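Local coordinates for nitronate monooxygenase family protein (PDB 4QIT) that oxidises alkyl nitronates with molecular oxygen and a bound flavin mononucleotide in an oxidative denitrification, with propionate 3-nitronate as the best substrate, at residues G57-R62 against M127-E131; R110-Y115 against Y305-A311; L116-E120 against F138-P144; R157-T163 against A176-Q182. The protein carries 1 engineered substitution. All coordinates share one frame; numbering follows the deposited sequence.

Contact 1 of 4, residues G57-R62 against M127-E131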
# COMPACT_ATOMS: atom_id res chain seq x y z
N GLY A 57 -23.64 23.41 9.01
CA GLY A 57 -22.43 23.53 8.23
C GLY A 57 -22.03 24.99 8.08
O GLY A 57 -20.86 25.35 8.23
N ARG A 58 -23.03 25.84 7.81
CA ARG A 58 -22.78 27.27 7.69
C ARG A 58 -22.17 27.82 8.97
O ARG A 58 -21.21 28.60 8.92
CB ARG A 58 -24.09 28.02 7.37
CG ARG A 58 -23.86 29.46 6.93
CD ARG A 58 -25.15 30.28 6.92
NE ARG A 58 -26.18 29.71 6.04
CZ ARG A 58 -26.25 29.93 4.74
NH1 ARG A 58 -25.33 30.67 4.13
NH2 ARG A 58 -27.23 29.39 4.02
N ALA A 59 -22.72 27.42 10.12
CA ALA A 59 -22.24 27.92 11.40
C ALA A 59 -20.80 27.50 11.65
O ALA A 59 -20.00 28.27 12.19
CB ALA A 59 -23.13 27.45 12.52
N LEU A 60 -20.48 26.26 11.27
CA LEU A 60 -19.12 25.74 11.41
C LEU A 60 -18.11 26.52 10.57
O LEU A 60 -17.00 26.80 11.01
CB LEU A 60 -19.08 24.26 11.04
CG LEU A 60 -19.68 23.32 12.09
CD1 LEU A 60 -19.86 21.93 11.51
CD2 LEU A 60 -18.80 23.27 13.34
N ILE A 61 -18.50 26.86 9.34
CA ILE A 61 -17.65 27.65 8.46
C ILE A 61 -17.41 29.03 9.08
O ILE A 61 -16.29 29.54 9.10
CB ILE A 61 -18.28 27.78 7.06
CG1 ILE A 61 -18.28 26.43 6.35
CG2 ILE A 61 -17.55 28.81 6.20
CD1 ILE A 61 -19.07 26.41 5.06
N ARG A 62 -18.47 29.61 9.64
CA ARG A 62 -18.34 30.91 10.28
C ARG A 62 -17.48 30.84 11.54
O ARG A 62 -16.75 31.79 11.84
CB ARG A 62 -19.72 31.50 10.55
CG ARG A 62 -20.43 31.83 9.26
CD ARG A 62 -21.75 32.54 9.46
NE ARG A 62 -22.34 32.87 8.17
CZ ARG A 62 -23.41 33.64 8.02
NH1 ARG A 62 -24.01 34.17 9.08
NH2 ARG A 62 -23.88 33.89 6.80
N MET A 127 -25.60 26.88 -0.00
CA MET A 127 -24.94 27.37 1.21
C MET A 127 -23.45 27.65 0.98
O MET A 127 -22.92 28.68 1.42
CB MET A 127 -25.14 26.40 2.38
CG MET A 127 -24.52 26.86 3.69
SD MET A 127 -22.77 26.47 3.89
CE MET A 127 -22.83 24.68 4.07
N LEU A 128 -22.78 26.74 0.27
CA LEU A 128 -21.36 26.94 -0.04
C LEU A 128 -21.14 28.14 -0.96
O LEU A 128 -20.14 28.85 -0.83
CB LEU A 128 -20.76 25.67 -0.65
CG LEU A 128 -20.70 24.44 0.26
CD1 LEU A 128 -20.25 23.23 -0.55
CD2 LEU A 128 -19.75 24.67 1.43
N LEU A 129 -22.07 28.37 -1.89
CA LEU A 129 -21.95 29.48 -2.82
C LEU A 129 -22.10 30.82 -2.09
O LEU A 129 -21.54 31.83 -2.49
CB LEU A 129 -22.98 29.36 -3.95
CG LEU A 129 -22.80 28.16 -4.89
CD1 LEU A 129 -23.93 28.11 -5.90
CD2 LEU A 129 -21.46 28.21 -5.60
N GLU A 130 -22.85 30.80 -0.99
CA GLU A 130 -23.02 31.99 -0.17
C GLU A 130 -21.80 32.25 0.72
O GLU A 130 -21.32 33.38 0.82
CB GLU A 130 -24.26 31.86 0.72
CG GLU A 130 -25.59 31.87 -0.02
CD GLU A 130 -26.76 31.55 0.90
OE1 GLU A 130 -27.69 32.38 1.00
OE2 GLU A 130 -26.74 30.47 1.54
N GLU A 131 -21.31 31.20 1.37
CA GLU A 131 -20.23 31.35 2.35
C GLU A 131 -18.84 31.46 1.72
O GLU A 131 -17.94 32.07 2.31
CB GLU A 131 -20.27 30.20 3.37
CG GLU A 131 -21.53 30.16 4.22
CD GLU A 131 -21.81 31.45 4.97
OE1 GLU A 131 -20.87 32.03 5.56
OE2 GLU A 131 -22.98 31.89 4.97

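Contact 2 of 4, residues R110-Y115 against Y305-A311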
# COMPACT_ATOMS: atom_id res chain seq x y z
N ARG A 110 -34.50 1.02 14.15
CA ARG A 110 -34.38 1.26 12.72
C ARG A 110 -33.09 2.03 12.46
O ARG A 110 -32.54 2.65 13.37
CB ARG A 110 -35.58 2.05 12.18
CG ARG A 110 -35.73 3.45 12.76
CD ARG A 110 -37.13 4.01 12.49
NE ARG A 110 -37.26 5.39 12.96
CZ ARG A 110 -37.10 6.47 12.19
NH1 ARG A 110 -36.83 6.34 10.90
NH2 ARG A 110 -37.24 7.68 12.71
N LEU A 111 -32.61 1.96 11.22
CA LEU A 111 -31.40 2.67 10.83
C LEU A 111 -31.75 3.81 9.90
O LEU A 111 -32.76 3.77 9.20
CB LEU A 111 -30.42 1.72 10.16
CG LEU A 111 -29.94 0.56 11.02
CD1 LEU A 111 -28.91 -0.26 10.27
CD2 LEU A 111 -29.36 1.09 12.33
N LYS A 112 -30.91 4.84 9.90
CA LYS A 112 -31.16 6.06 9.15
C LYS A 112 -29.98 6.42 8.25
O LYS A 112 -28.84 6.00 8.48
CB LYS A 112 -31.43 7.23 10.11
CG LYS A 112 -32.56 6.99 11.11
CD LYS A 112 -32.70 8.20 12.03
CE LYS A 112 -33.68 7.95 13.16
NZ LYS A 112 -33.11 7.02 14.17
N ASN A 113 -30.28 7.21 7.22
CA ASN A 113 -29.27 7.69 6.29
C ASN A 113 -28.54 8.88 6.91
O ASN A 113 -28.80 10.04 6.57
CB ASN A 113 -29.95 8.09 4.99
CG ASN A 113 -28.97 8.40 3.89
OD1 ASN A 113 -27.78 8.15 4.02
ND2 ASN A 113 -29.48 8.94 2.78
N ILE A 114 -27.62 8.60 7.82
CA ILE A 114 -27.07 9.65 8.69
C ILE A 114 -26.12 10.61 7.99
O ILE A 114 -25.93 11.74 8.45
CB ILE A 114 -26.38 9.06 9.92
CG1 ILE A 114 -25.28 8.08 9.49
CG2 ILE A 114 -27.39 8.36 10.80
CD1 ILE A 114 -24.31 7.73 10.62
N TYR A 115 -25.52 10.18 6.89
CA TYR A 115 -24.61 11.03 6.14
C TYR A 115 -25.17 11.26 4.75
O TYR A 115 -24.96 10.43 3.85
CB TYR A 115 -23.22 10.39 6.01
CG TYR A 115 -22.43 10.26 7.30
CD1 TYR A 115 -22.75 11.00 8.43
CD2 TYR A 115 -21.34 9.39 7.38
CE1 TYR A 115 -22.01 10.88 9.61
CE2 TYR A 115 -20.60 9.27 8.54
CZ TYR A 115 -20.94 10.01 9.65
OH TYR A 115 -20.21 9.88 10.81
N TYR A 305 -23.76 1.59 2.91
CA TYR A 305 -23.26 2.80 3.55
C TYR A 305 -24.28 3.92 3.33
O TYR A 305 -24.83 4.05 2.24
CB TYR A 305 -21.92 3.16 2.89
CG TYR A 305 -21.29 4.43 3.40
CD1 TYR A 305 -20.47 4.43 4.52
CD2 TYR A 305 -21.50 5.64 2.74
CE1 TYR A 305 -19.87 5.61 4.99
CE2 TYR A 305 -20.93 6.82 3.19
CZ TYR A 305 -20.12 6.80 4.31
OH TYR A 305 -19.55 7.98 4.74
N PRO A 306 -24.55 4.75 4.35
CA PRO A 306 -23.94 4.80 5.67
C PRO A 306 -24.83 4.20 6.78
O PRO A 306 -24.59 4.46 7.97
CB PRO A 306 -23.78 6.31 5.89
CG PRO A 306 -25.08 6.85 5.31
CD PRO A 306 -25.42 5.93 4.13
N PHE A 307 -25.85 3.43 6.40
CA PHE A 307 -26.74 2.82 7.37
C PHE A 307 -25.98 1.95 8.37
O PHE A 307 -26.31 1.91 9.55
CB PHE A 307 -27.84 2.00 6.67
CG PHE A 307 -28.69 2.82 5.73
CD1 PHE A 307 -29.78 3.53 6.21
CD2 PHE A 307 -28.38 2.87 4.38
CE1 PHE A 307 -30.56 4.29 5.34
CE2 PHE A 307 -29.15 3.63 3.50
CZ PHE A 307 -30.24 4.34 3.99
N VAL A 308 -24.97 1.22 7.89
CA VAL A 308 -24.13 0.42 8.77
C VAL A 308 -23.51 1.28 9.88
O VAL A 308 -23.51 0.88 11.04
CB VAL A 308 -23.02 -0.31 7.99
CG1 VAL A 308 -22.11 -1.10 8.95
CG2 VAL A 308 -23.63 -1.24 6.96
N TYR A 309 -23.00 2.45 9.51
CA TYR A 309 -22.41 3.33 10.53
C TYR A 309 -23.42 3.80 11.57
O TYR A 309 -23.07 3.99 12.73
CB TYR A 309 -21.66 4.51 9.89
CG TYR A 309 -20.57 5.07 10.80
CD1 TYR A 309 -19.80 4.22 11.57
CD2 TYR A 309 -20.33 6.43 10.88
CE1 TYR A 309 -18.80 4.70 12.40
CE2 TYR A 309 -19.32 6.93 11.71
CZ TYR A 309 -18.56 6.05 12.46
OH TYR A 309 -17.56 6.51 13.30
N ASP A 310 -24.68 3.98 11.17
CA ASP A 310 -25.72 4.34 12.12
C ASP A 310 -25.87 3.24 13.18
O ASP A 310 -26.00 3.53 14.37
CB ASP A 310 -27.04 4.58 11.38
CG ASP A 310 -28.09 5.24 12.25
OD1 ASP A 310 -27.74 6.09 13.10
OD2 ASP A 310 -29.29 4.92 12.09
N ALA A 311 -25.82 1.98 12.75
CA ALA A 311 -25.91 0.87 13.69
C ALA A 311 -24.69 0.85 14.61
O ALA A 311 -24.81 0.71 15.83
CB ALA A 311 -26.04 -0.47 12.94
O HOH W 1 -31.04 4.91 14.00

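Contact 3 of 4, residues L116-E120 against F138-P144. With FMN (flavin mononucleotide), chain C.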
# COMPACT_ATOMS: atom_id res chain seq x y z
N LEU A 116 -25.87 12.37 4.56
CA LEU A 116 -26.42 12.65 3.24
C LEU A 116 -25.29 13.04 2.29
O LEU A 116 -24.44 13.88 2.61
CB LEU A 116 -27.47 13.76 3.29
CG LEU A 116 -28.70 13.49 4.15
CD1 LEU A 116 -29.64 14.68 4.10
CD2 LEU A 116 -29.40 12.22 3.70
N SER A 117 -25.27 12.40 1.13
CA SER A 117 -24.32 12.74 0.09
C SER A 117 -24.61 14.12 -0.47
O SER A 117 -25.75 14.59 -0.45
CB SER A 117 -24.40 11.71 -1.03
OG SER A 117 -23.53 12.06 -2.09
N PHE A 118 -23.56 14.76 -0.99
CA PHE A 118 -23.67 16.01 -1.72
C PHE A 118 -24.64 15.81 -2.88
O PHE A 118 -25.34 16.74 -3.30
CB PHE A 118 -22.29 16.42 -2.23
CG PHE A 118 -22.21 17.83 -2.76
CD1 PHE A 118 -22.34 18.92 -1.90
CD2 PHE A 118 -21.96 18.07 -4.11
CE1 PHE A 118 -22.26 20.22 -2.38
CE2 PHE A 118 -21.87 19.37 -4.59
CZ PHE A 118 -22.02 20.44 -3.73
N LEU A 119 -24.70 14.58 -3.39
CA LEU A 119 -25.56 14.25 -4.51
C LEU A 119 -27.04 14.15 -4.15
O LEU A 119 -27.89 14.09 -5.05
CB LEU A 119 -25.10 12.95 -5.17
CG LEU A 119 -23.63 12.95 -5.60
CD1 LEU A 119 -23.27 11.63 -6.23
CD2 LEU A 119 -23.36 14.09 -6.58
N GLU A 120 -27.36 14.12 -2.86
CA GLU A 120 -28.76 13.98 -2.44
C GLU A 120 -29.30 15.09 -1.54
O GLU A 120 -30.50 15.12 -1.26
CB GLU A 120 -28.99 12.62 -1.78
CG GLU A 120 -28.40 12.50 -0.39
CD GLU A 120 -28.40 11.07 0.12
OE1 GLU A 120 -27.34 10.59 0.57
OE2 GLU A 120 -29.46 10.41 0.07
N PHE A 138 -14.14 17.04 -1.98
CA PHE A 138 -15.12 15.96 -2.05
C PHE A 138 -14.46 14.60 -1.91
O PHE A 138 -13.35 14.38 -2.43
CB PHE A 138 -15.89 16.03 -3.38
CG PHE A 138 -16.69 17.28 -3.52
CD1 PHE A 138 -17.91 17.41 -2.88
CD2 PHE A 138 -16.22 18.35 -4.28
CE1 PHE A 138 -18.66 18.58 -2.99
CE2 PHE A 138 -16.97 19.52 -4.41
CZ PHE A 138 -18.19 19.64 -3.76
N HIS A 139 -15.14 13.70 -1.21
CA HIS A 139 -14.66 12.35 -0.93
C HIS A 139 -15.69 11.36 -1.45
O HIS A 139 -16.89 11.60 -1.32
CB HIS A 139 -14.50 12.15 0.58
CG HIS A 139 -13.51 11.10 0.95
ND1 HIS A 139 -12.18 11.17 0.58
CD2 HIS A 139 -13.64 9.95 1.66
CE1 HIS A 139 -11.54 10.12 1.05
NE2 HIS A 139 -12.40 9.36 1.71
N PHE A 140 -15.21 10.26 -2.02
CA PHE A 140 -16.01 9.13 -2.54
C PHE A 140 -16.49 9.31 -3.97
O PHE A 140 -17.01 8.36 -4.56
CB PHE A 140 -17.23 8.79 -1.66
CG PHE A 140 -16.90 8.44 -0.23
CD1 PHE A 140 -15.88 7.56 0.09
CD2 PHE A 140 -17.68 8.96 0.79
CE1 PHE A 140 -15.63 7.22 1.42
CE2 PHE A 140 -17.44 8.64 2.11
CZ PHE A 140 -16.41 7.77 2.43
N GLY A 141 -16.34 10.51 -4.51
CA GLY A 141 -16.77 10.79 -5.88
C GLY A 141 -16.62 12.26 -6.23
O GLY A 141 -16.32 13.09 -5.36
N ALA A 142 -16.83 12.58 -7.50
CA ALA A 142 -16.81 13.97 -7.93
C ALA A 142 -18.24 14.39 -8.24
O ALA A 142 -19.01 13.61 -8.79
CB ALA A 142 -15.93 14.14 -9.15
N PRO A 143 -18.59 15.63 -7.89
CA PRO A 143 -19.91 16.14 -8.27
C PRO A 143 -19.98 16.33 -9.78
O PRO A 143 -18.94 16.33 -10.44
CB PRO A 143 -19.97 17.51 -7.58
CG PRO A 143 -18.94 17.45 -6.49
CD PRO A 143 -17.85 16.59 -7.05
N PRO A 144 -21.19 16.50 -10.32
CA PRO A 144 -21.29 16.86 -11.74
C PRO A 144 -20.47 18.11 -12.08
O PRO A 144 -20.29 19.00 -11.24
CB PRO A 144 -22.78 17.15 -11.92
CG PRO A 144 -23.45 16.31 -10.90
CD PRO A 144 -22.52 16.31 -9.71
N1 FMN C . -11.30 12.20 4.37
C2 FMN C . -12.47 12.83 3.97
O2 FMN C . -12.61 13.12 2.79
N3 FMN C . -13.45 13.17 4.87
C4 FMN C . -13.28 12.84 6.20
O4 FMN C . -14.14 13.11 7.03
C4A FMN C . -12.12 12.20 6.60
N5 FMN C . -11.99 11.88 7.93
C5A FMN C . -10.85 11.26 8.38
C6 FMN C . -10.75 10.97 9.74
C7 FMN C . -9.63 10.36 10.24
C7M FMN C . -9.59 10.10 11.72
C8 FMN C . -8.59 10.00 9.38
C8M FMN C . -7.36 9.32 9.92
C9 FMN C . -8.69 10.29 8.02
C9A FMN C . -9.83 10.93 7.50
N10 FMN C . -9.96 11.24 6.15
C10 FMN C . -11.12 11.87 5.70
C1' FMN C . -8.88 10.86 5.17
C2' FMN C . -7.88 11.98 4.92
O2' FMN C . -8.46 12.94 4.09
C3' FMN C . -6.63 11.45 4.23
O3' FMN C . -6.95 10.61 3.14
C4' FMN C . -5.85 10.63 5.23
O4' FMN C . -5.97 11.23 6.51
C5' FMN C . -4.39 10.63 4.83
O5' FMN C . -3.83 9.57 5.54
P FMN C . -2.92 9.81 6.82
O1P FMN C . -2.35 11.21 6.78
O2P FMN C . -1.87 8.74 6.82
O3P FMN C . -3.84 9.69 7.98

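Contact 4 of 4, residues R157-T163 against A176-Q182. With FMN (flavin mononucleotide), chain C.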
# COMPACT_ATOMS: atom_id res chain seq x y z
N ARG A 157 -11.76 27.07 -4.81
CA ARG A 157 -10.94 26.01 -5.40
C ARG A 157 -11.53 24.66 -5.03
O ARG A 157 -11.90 24.45 -3.88
CB ARG A 157 -9.50 26.08 -4.89
CG ARG A 157 -8.82 27.43 -5.09
CD ARG A 157 -8.78 27.82 -6.55
NE ARG A 157 -7.93 28.99 -6.75
CZ ARG A 157 -7.96 29.77 -7.82
NH1 ARG A 157 -8.82 29.52 -8.80
NH2 ARG A 157 -7.14 30.81 -7.92
N VAL A 158 -11.63 23.75 -6.00
CA VAL A 158 -12.28 22.46 -5.77
C VAL A 158 -11.30 21.30 -5.85
O VAL A 158 -10.59 21.12 -6.85
CB VAL A 158 -13.43 22.21 -6.78
CG1 VAL A 158 -14.03 20.81 -6.58
CG2 VAL A 158 -14.51 23.29 -6.63
N LEU A 159 -11.25 20.51 -4.77
CA LEU A 159 -10.40 19.32 -4.73
C LEU A 159 -11.28 18.07 -4.68
O LEU A 159 -12.35 18.09 -4.07
CB LEU A 159 -9.51 19.32 -3.49
CG LEU A 159 -8.64 20.53 -3.13
CD1 LEU A 159 -7.45 20.07 -2.29
CD2 LEU A 159 -8.17 21.30 -4.34
N VAL A 160 -10.82 16.98 -5.29
CA VAL A 160 -11.51 15.70 -5.17
C VAL A 160 -10.49 14.60 -4.92
O VAL A 160 -9.43 14.57 -5.55
CB VAL A 160 -12.34 15.35 -6.43
CG1 VAL A 160 -13.14 14.06 -6.20
CG2 VAL A 160 -13.30 16.47 -6.79
N CYS A 161 -10.79 13.70 -3.99
CA CYS A 161 -9.93 12.56 -3.71
C CYS A 161 -10.09 11.46 -4.76
O CYS A 161 -11.21 11.16 -5.21
CB CYS A 161 -10.28 12.01 -2.33
SG CYS A 161 -9.33 10.59 -1.85
N ALA A 162 -8.97 10.85 -5.15
CA ALA A 162 -9.00 9.69 -6.04
C ALA A 162 -8.00 8.65 -5.54
O ALA A 162 -6.97 9.02 -4.96
CB ALA A 162 -8.67 10.09 -7.46
N THR A 163 -8.29 7.37 -5.77
CA THR A 163 -7.40 6.29 -5.34
C THR A 163 -6.71 5.57 -6.49
O THR A 163 -5.86 4.72 -6.27
CB THR A 163 -8.11 5.24 -4.45
OG1 THR A 163 -9.05 4.49 -5.24
CG2 THR A 163 -8.79 5.89 -3.26
N ALA A 176 -12.16 19.68 -11.63
CA ALA A 176 -11.56 20.08 -10.36
C ALA A 176 -10.22 20.81 -10.53
O ALA A 176 -9.54 20.64 -11.55
CB ALA A 176 -11.38 18.86 -9.45
N ASP A 177 -9.86 21.60 -9.54
CA ASP A 177 -8.58 22.31 -9.53
C ASP A 177 -7.40 21.43 -9.12
O ASP A 177 -6.26 21.71 -9.48
CB ASP A 177 -8.66 23.52 -8.60
CG ASP A 177 -9.69 24.54 -9.06
OD1 ASP A 177 -9.37 25.30 -9.99
OD2 ASP A 177 -10.80 24.59 -8.50
N ALA A 178 -7.67 20.38 -8.34
CA ALA A 178 -6.61 19.48 -7.90
C ALA A 178 -7.18 18.12 -7.50
O ALA A 178 -8.35 18.02 -7.14
CB ALA A 178 -5.82 20.09 -6.75
N VAL A 179 -6.33 17.10 -7.58
CA VAL A 179 -6.70 15.76 -7.16
C VAL A 179 -5.92 15.41 -5.90
O VAL A 179 -4.71 15.67 -5.80
CB VAL A 179 -6.45 14.71 -8.29
CG1 VAL A 179 -4.97 14.64 -8.68
CG2 VAL A 179 -6.97 13.34 -7.88
N VAL A 180 -6.63 14.88 -4.91
CA VAL A 180 -5.98 14.37 -3.70
C VAL A 180 -5.78 12.88 -3.90
O VAL A 180 -6.73 12.10 -3.90
CB VAL A 180 -6.82 14.64 -2.45
CG1 VAL A 180 -6.11 14.07 -1.22
CG2 VAL A 180 -7.08 16.14 -2.28
N ALA A 181 -4.52 12.50 -4.09
CA ALA A 181 -4.17 11.11 -4.36
C ALA A 181 -4.06 10.37 -3.05
O ALA A 181 -3.08 10.53 -2.32
CB ALA A 181 -2.85 11.07 -5.09
N GLN A 182 -5.06 9.55 -2.75
CA GLN A 182 -5.08 8.81 -1.49
C GLN A 182 -4.51 7.41 -1.65
O GLN A 182 -5.14 6.54 -2.28
CB GLN A 182 -6.50 8.73 -0.93
CG GLN A 182 -6.54 8.17 0.47
CD GLN A 182 -7.92 7.65 0.86
OE1 GLN A 182 -8.49 6.82 0.16
NE2 GLN A 182 -8.46 8.14 1.98
N1 FMN C . -11.30 12.20 4.37
C2 FMN C . -12.47 12.83 3.97
O2 FMN C . -12.61 13.12 2.79
N3 FMN C . -13.45 13.17 4.87
C4 FMN C . -13.28 12.84 6.20
O4 FMN C . -14.14 13.11 7.03
C4A FMN C . -12.12 12.20 6.60
N5 FMN C . -11.99 11.88 7.93
C5A FMN C . -10.85 11.26 8.38
C6 FMN C . -10.75 10.97 9.74
C7 FMN C . -9.63 10.36 10.24
C7M FMN C . -9.59 10.10 11.72
C8 FMN C . -8.59 10.00 9.38
C8M FMN C . -7.36 9.32 9.92
C9 FMN C . -8.69 10.29 8.02
C9A FMN C . -9.83 10.93 7.50
N10 FMN C . -9.96 11.24 6.15
C10 FMN C . -11.12 11.87 5.70
C1' FMN C . -8.88 10.86 5.17
C2' FMN C . -7.88 11.98 4.92
O2' FMN C . -8.46 12.94 4.09
C3' FMN C . -6.63 11.45 4.23
O3' FMN C . -6.95 10.61 3.14
C4' FMN C . -5.85 10.63 5.23
O4' FMN C . -5.97 11.23 6.51
C5' FMN C . -4.39 10.63 4.83
O5' FMN C . -3.83 9.57 5.54
P FMN C . -2.92 9.81 6.82
O1P FMN C . -2.35 11.21 6.78
O2P FMN C . -1.87 8.74 6.82
O3P FMN C . -3.84 9.69 7.98
O HOH W 2 -11.25 27.75 -8.98

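Contact 1 of 4, residues G57-R62 against M127-E131
The guanidinium of Arg58 has Met127 CG over one face, 3.7 Å from Arg58 CZ, while two carboxylate oxygens sit at its edge, Glu130 OE2 and Glu131 OE2. One face of the Arg62 guanidinium lies against Arg58 CD, toward the rim, and its edge turns to Glu131. These groups form a salt-bridge network between two near-parallel outer helices of the TIM barrel, whose segments run at 24°. Arg58 bends at chi3 (-59°), which turns its end across the helix gap, and Glu55 holds its NE. NH1 and NH2 then meet Glu130 OE2 end-on from one face of that carboxylate, NH2 at 2.7 Å, and NH1 also binds Glu131 OE2 at 2.8 Å. Arg62, extended, grips Glu131 side-on, with NE on OE1 at 3.1 Å. Such long, forked ends suit the solvent-facing side of the helix pair, where one carboxylate oxygen can take more than one N-H. Beneath them, Ile61 and Met127 reach tip to tip, with Ile61 CD1 3.9 Å from Met127 SD, and Ile61 also rests on strand 72-77. Two donors meet at Glu131 OE2: Arg58 NH1 uses its anti lone pair, and Arg62 NH2, 2.9 Å away, its syn lone pair.

Contact 2 of 4, residues R110-Y115 against Y305-A311
The N-terminal turn of helix 307-320 packs against the loop segment 110-115, and Asp310 on the helix ties the two together by accepting a backbone bond from Lys112. This bond, from Lys112 N to Asp310 OD2, is short, 2.7 Å, and reaches the oxygen from above the carboxylate plane. A water also donates to Asp310 OD2, at 2.6 Å, and links it to Arg110 O and Lys112 NZ; the lysine therefore meets the acid through water. Pro306, after a cis peptide bond, is at the N-cap. Its ring packs on Asn113, the centre of an inverse gamma turn, with CD 3.2 Å from Asn113 OD1, and on Tyr115, with CG 4.1 Å from Tyr115 CB. The flat Phe307 ring lies obliquely along the backbone of Lys112 and Asn113, CE1 3.5 Å from Asn113 N. Leu111 fills the apolar side, its CD2 3.7 Å from CB of the small Ala311. The hydroxyl of Tyr115 comes to the edge of the Tyr309 ring, OH to CE2 3.2 Å, while Tyr305 OH lies at the edge of the Tyr115 ring; the side chain of Tyr305 is about 5 Å from the bound nitroethane. With an amide N-H, a water and a nearby ammonium around it, Asp310 would probably stay ionised.

Contact 3 of 4, residues L116-E120 against F138-P144
Ser117 OG is gripped twice: it accepts from Leu119 N at 3.1 Å, closing an ST turn, and is hydrogen-bonded to His79 O. A short hydroxyl chain suits this place because it can serve its own backbone and a neighbouring loop at once. Glu120 OE1 adds a nearly straight bond from Ser117 N, 2.8 Å long, through its anti lone pair. Phe118 points at segment 138-144, and the tip of Leu119 reaches it. Phe118 carries the contact, in an inclined edge-to-face aromatic pair. With CG anti to the backbone N (chi1 -168°), its ring presents a face to Phe138, whose CE1 stands over the centre, 3.5 Å from Phe118 CD2; the planes are inclined at 54°. Pro143 completes a tight apolar group. Its CG covers a face of the Phe138 ring and also comes 3.9 Å from Phe118 CD2, the compact proline ring packing on both aromatic rings. At the more open end, Leu119 CD2 lies 3.9 Å from Pro144 CD. In the barrel, Phe118 is further covered by Leu124, Leu125 and Leu128 of helix 124-131 and by Gln147 of helix 145-153, while Phe138, on strand 135-139, packs against Leu151 of helix 145-153.

Contact 4 of 4, residues R157-T163 against A176-Q182
The side chain of Asp177, just before strand 178-182, leaves with CG opposite the carbonyl carbon (chi1 -63°), which brings OD2 to Val158 N, while an extended Gln182 (chi1 -171°, chi2 -161°), at the strand's C-terminal end, sends its amide to the flavin. Between these ends run two neighbouring parallel strands of the TIM barrel, 157-162 and 178-182, joined through helix 165-173 in a beta-alpha-beta crossover. Val158 N to Asp177 OD2 is 2.8 Å and almost straight, and Asp177 N returns a bond to Val158 O, also 2.8 Å. The carboxylate in effect stands in for a backbone acceptor where the sheet begins, a role the short aspartate chain fits; Gln152 NE2 also binds Asp177 OD2. Regular bonds follow: Val160 O takes Val180 N at 2.9 Å, Val180 O takes Ala162 N, and Ala162 O takes Gln182 N at 3.0 Å. Side chains alternate. Leu159, Cys161, Ala178 and Val180 face the barrel interior, where Leu159 CD2 meets Ala178 CB at 3.6 Å. Val160, Ala162 and Val179 face helix 165-173, and the small Ala162 CB leaves room for Val179 CG2, 3.7 Å away. Cys161 SG rests 3.5 Å from Gln182 CB. Gln182 NE2 gives a bond to FMN O3', 3.1 Å long, and another to Ser189 O, while OE1 accepts from Gly191 N. With both ends of the amide engaged, its rotation is fixed, so that an N-H rather than the carbonyl oxygen is presented to the ribityl hydroxyl of the cofactor.

How the contacts relate
Contacts 1, 3 and 4 belong to the TIM barrel, and contact 2 lies beside it, near the nitroethane. Contacts 3 and 4 lie closest, centres about 13 Å apart, on strands 135-139 and 157-162, which are neighbours in the parallel sheet and bonded through the backbone of Phe138; both touch the flavin. Contact 1 packs outer helices, its centre about 17 Å from that of contact 3, and meets it where Leu128 touches Phe118. Contact 2, centred about 17 Å from contact 3, touches it through Tyr305 and Phe140. Along the chain, contact 2 spans residues 110 to 311 and encloses contacts 3 and 4, while its segments alternate with those of contact 1. Contact 3 thus connects the helical shell, the barrel strands and the region near the substrate.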